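Long-range contact in putative acetyl/propionyl-CoA carboxylase, alpha subunit (PDB 2O1Q), which is of unproven function but probably acts as a metal-dependent cupin oxidoreductase, possibly an acetylacetone dioxygenase, and carries a bound zinc ion: residues Gly54-Ala59 against His102-Phe107. Sequence-based numbering, arbitrary orientation.
With ZN (zinc ion), chain C; ACT (acetate ion), chain G.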
ATOM      1  N   GLY A  54     -10.276  26.433  18.345  1.00 13.61           N
ATOM      2  CA  GLY A  54     -11.553  26.746  17.685  1.00 12.92           C
ATOM      3  C   GLY A  54     -11.668  26.295  16.237  1.00 11.54           C
ATOM      4  O   GLY A  54     -12.729  26.430  15.618  1.00 14.36           O
ATOM      5  N   SER A  55     -10.560  25.858  15.678  1.00 12.78           N
ATOM      6  CA  SER A  55     -10.559  25.432  14.289  1.00 13.52           C
ATOM      7  C   SER A  55     -11.071  23.996  14.025  1.00 15.68           C
ATOM      8  O   SER A  55     -11.218  23.186  14.932  1.00 14.43           O
ATOM      9  CB  SER A  55      -9.184  25.648  13.632  1.00 16.09           C
ATOM     10  OG  SER A  55      -8.221  24.798  14.185  1.00 15.69           O
ATOM     11  N   SER A  56     -11.408  23.760  12.769  1.00 17.58           N
ATOM     12  CA  SER A  56     -11.957  22.500  12.389  1.00 15.31           C
ATOM     13  C   SER A  56     -11.797  22.202  10.925  1.00 16.57           C
ATOM     14  O   SER A  56     -11.661  23.119  10.137  1.00 14.77           O
ATOM     15  CB  SER A  56     -13.447  22.345  12.769  1.00 18.71           C
ATOM     16  OG  SER A  56     -14.258  23.337  12.096  1.00 19.34           O
ATOM     17  N   PHE A  57     -11.901  20.922  10.550  1.00 16.71           N
ATOM     18  CA  PHE A  57     -11.993  20.514   9.165  1.00 17.71           C
ATOM     19  C   PHE A  57     -13.381  20.142   8.734  1.00 17.13           C
ATOM     20  O   PHE A  57     -14.161  19.673   9.554  1.00 17.28           O
ATOM     21  CB  PHE A  57     -11.140  19.311   8.970  1.00 15.64           C
ATOM     22  CG  PHE A  57      -9.687  19.588   8.999  1.00 17.63           C
ATOM     23  CD1 PHE A  57      -9.023  20.083   7.898  1.00 18.10           C
ATOM     24  CD2 PHE A  57      -8.957  19.292  10.129  1.00 15.65           C
ATOM     25  CE1 PHE A  57      -7.609  20.270   7.919  1.00 17.26           C
ATOM     26  CE2 PHE A  57      -7.629  19.476  10.184  1.00 16.94           C
ATOM     27  CZ  PHE A  57      -6.916  19.988   9.077  1.00 17.81           C
ATOM     28  N   ALA A  58     -13.695  20.350   7.462  1.00 16.72           N
ATOM     29  CA  ALA A  58     -15.001  20.016   6.948  1.00 18.34           C
ATOM     30  C   ALA A  58     -15.199  18.512   6.973  1.00 15.69           C
ATOM     31  O   ALA A  58     -14.233  17.706   6.929  1.00 16.50           O
ATOM     32  CB  ALA A  58     -15.171  20.544   5.539  1.00 18.15           C
ATOM     33  N   ALA A  59     -16.481  18.111   6.952  1.00 17.99           N
ATOM     34  CA  ALA A  59     -16.830  16.672   7.012  1.00 18.76           C
ATOM     35  C   ALA A  59     -16.212  15.890   5.886  1.00 16.65           C
ATOM     36  O   ALA A  59     -16.243  16.337   4.739  1.00 13.81           O
ATOM     37  CB  ALA A  59     -18.349  16.489   6.976  1.00 19.19           C
ATOM     38  N   HIS A 102     -15.123  11.445   9.430  1.00 17.67           N
ATOM     39  CA  HIS A 102     -14.643  12.557  10.255  1.00 16.39           C
ATOM     40  C   HIS A 102     -15.564  13.755   9.996  1.00 16.70           C
ATOM     41  O   HIS A 102     -15.256  14.582   9.121  1.00 18.05           O
ATOM     42  CB  HIS A 102     -13.176  12.918   9.832  1.00 19.09           C
ATOM     43  CG  HIS A 102     -12.108  11.941  10.298  1.00 19.91           C
ATOM     44  ND1 HIS A 102     -10.746  11.954   9.871  1.00 10.89           N
ATOM     45  CD2 HIS A 102     -12.256  10.897  11.136  1.00 26.45           C
ATOM     46  CE1 HIS A 102     -10.141  10.986  10.541  1.00 26.87           C
ATOM     47  NE2 HIS A 102     -11.028  10.317  11.267  1.00 22.87           N
ATOM     48  N   ASP A 103     -16.744  13.787  10.636  1.00 17.26           N
ATOM     49  CA  ASP A 103     -17.737  14.873  10.427  1.00 17.75           C
ATOM     50  C   ASP A 103     -17.231  16.254  10.789  1.00 16.42           C
ATOM     51  O   ASP A 103     -17.489  17.230  10.068  1.00 18.47           O
ATOM     52  CB  ASP A 103     -19.014  14.598  11.235  1.00 18.51           C
ATOM     53  CG  ASP A 103     -19.801  13.461  10.683  1.00 29.96           C
ATOM     54  OD1 ASP A 103     -19.428  12.882   9.647  1.00 28.12           O
ATOM     55  OD2 ASP A 103     -20.815  13.147  11.318  1.00 35.23           O
ATOM     56  N   LYS A 104     -16.485  16.357  11.868  1.00 16.56           N
ATOM     57  CA  LYS A 104     -15.933  17.624  12.308  1.00 19.37           C
ATOM     58  C   LYS A 104     -14.758  17.392  13.241  1.00 18.07           C
ATOM     59  O   LYS A 104     -14.859  17.499  14.465  1.00 19.60           O
ATOM     60  CB  LYS A 104     -16.992  18.501  12.983  1.00 18.65           C
ATOM     61  CG  LYS A 104     -16.508  19.928  13.234  1.00 20.95           C
ATOM     62  CD  LYS A 104     -17.621  20.796  13.792  1.00 21.17           C
ATOM     63  CE  LYS A 104     -17.154  22.235  13.840  1.00 23.40           C
ATOM     64  NZ  LYS A 104     -18.127  23.122  14.552  1.00 29.23           N
ATOM     65  N   THR A 105     -13.611  17.118  12.653  1.00 15.96           N
ATOM     66  CA  THR A 105     -12.394  17.058  13.384  1.00 14.07           C
ATOM     67  C   THR A 105     -12.110  18.468  13.796  1.00 14.23           C
ATOM     68  O   THR A 105     -12.130  19.362  12.966  1.00 18.20           O
ATOM     69  CB  THR A 105     -11.262  16.513  12.575  1.00 16.28           C
ATOM     70  OG1 THR A 105     -11.556  15.145  12.222  1.00 21.41           O
ATOM     71  CG2 THR A 105      -9.902  16.559  13.362  1.00 18.73           C
ATOM     72  N   GLU A 106     -11.857  18.666  15.071  1.00 16.76           N
ATOM     73  CA  GLU A 106     -11.727  20.027  15.603  1.00 15.38           C
ATOM     74  C   GLU A 106     -10.672  20.091  16.691  1.00 16.66           C
ATOM     75  O   GLU A 106     -10.307  19.088  17.284  1.00 16.48           O
ATOM     76  CB  GLU A 106     -13.086  20.566  16.026  1.00 17.39           C
ATOM     77  CG  GLU A 106     -13.705  19.887  17.174  1.00 19.17           C
ATOM     78  CD  GLU A 106     -15.072  20.448  17.494  1.00 23.71           C
ATOM     79  OE1 GLU A 106     -15.748  21.116  16.671  1.00 24.60           O
ATOM     80  OE2 GLU A 106     -15.473  20.201  18.610  1.00 27.94           O
ATOM     81  N   PHE A 107     -10.285  21.312  16.994  1.00 15.60           N
ATOM     82  CA  PHE A 107      -9.127  21.649  17.814  1.00 14.78           C
ATOM     83  C   PHE A 107      -9.500  22.594  18.923  1.00 15.33           C
ATOM     84  O   PHE A 107      -9.508  23.795  18.778  1.00 15.27           O
ATOM     85  CB  PHE A 107      -8.060  22.192  16.889  1.00 15.92           C
ATOM     86  CG  PHE A 107      -7.668  21.208  15.850  1.00 13.94           C
ATOM     87  CD1 PHE A 107      -6.725  20.247  16.135  1.00 15.55           C
ATOM     88  CD2 PHE A 107      -8.325  21.174  14.614  1.00 14.33           C
ATOM     89  CE1 PHE A 107      -6.434  19.250  15.168  1.00 17.38           C
ATOM     90  CE2 PHE A 107      -8.044  20.220  13.703  1.00 18.16           C
ATOM     91  CZ  PHE A 107      -7.075  19.259  13.987  1.00 17.52           C
TER
HETATM   92 ZN    ZN C 145      -9.950  12.957   8.767  1.00 19.69          ZN
HETATM   93  C   ACT G 149      -8.554  14.464  10.044  0.50 17.39           C
HETATM   94  O   ACT G 149      -9.776  14.721  10.102  0.50 12.63           O
HETATM   95  OXT ACT G 149      -8.300  13.493   9.295  0.50 12.73           O
HETATM   96  CH3 ACT G 149      -7.450  15.177  10.779  0.50 19.54           C
HETATM   97  O   HOH W   1     -13.648  16.828   9.816  1.00 17.54           O
HETATM   98  O   HOH W   2     -17.386  20.152   9.744  1.00 33.11           O
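G54-A59 and H102-F107 run antiparallel in the cupin beta-barrel, 172° apart, joined by three backbone hydrogen bonds at the G54-F57 end. F57 N donates to T105 O at 2.9 Å, F107 N to S55 O at 2.9 Å, and G54 N to F107 O at 2.8 Å. S56 and E106 form a non-hydrogen-bonded pair, and their CB atoms touch on one face of the sheet. The extended K104 chain runs beside S56, with its CE against S56 OG.

Toward H102 the direct backbone hydrogen bonds give way to water, although A59 CA still comes within 3.4 Å of H102 O. One water links F57 O, H102 O and T105 N; a second joins D103 O to F57 O, the latter at a long 3.3 Å.

On the face turned to the barrel interior, the F57 and F107 rings touch through their CE2 atoms at 3.6 Å, with no stacking. Their planes are 71° apart. CG of F107 is anti to its carbonyl carbon (chi1 -59°), which brings the ring edge at CD2 up to S55 O, with S55 OG also near CD2. S55 OG bonds back to P52 O. F107 also packs against F113, and F22 makes an edge-to-face contact with F57. A serine in place of F107 would probably open a gap beside CE2 of F57 and leave that ring less firmly held.

The contact borders the metal site. H102 ND1 binds zinc together with H60 and H62, while H102 NE2 is hydrogen-bonded to E96, which probably fixes the ring's rotation. An acetate, probably from the crystallisation liquor, completes the coordination through both oxygens. T105 OG1 donates to the acetate O at 2.8 Å, and its CG2 lies 3.8 Å from the acetate CH3.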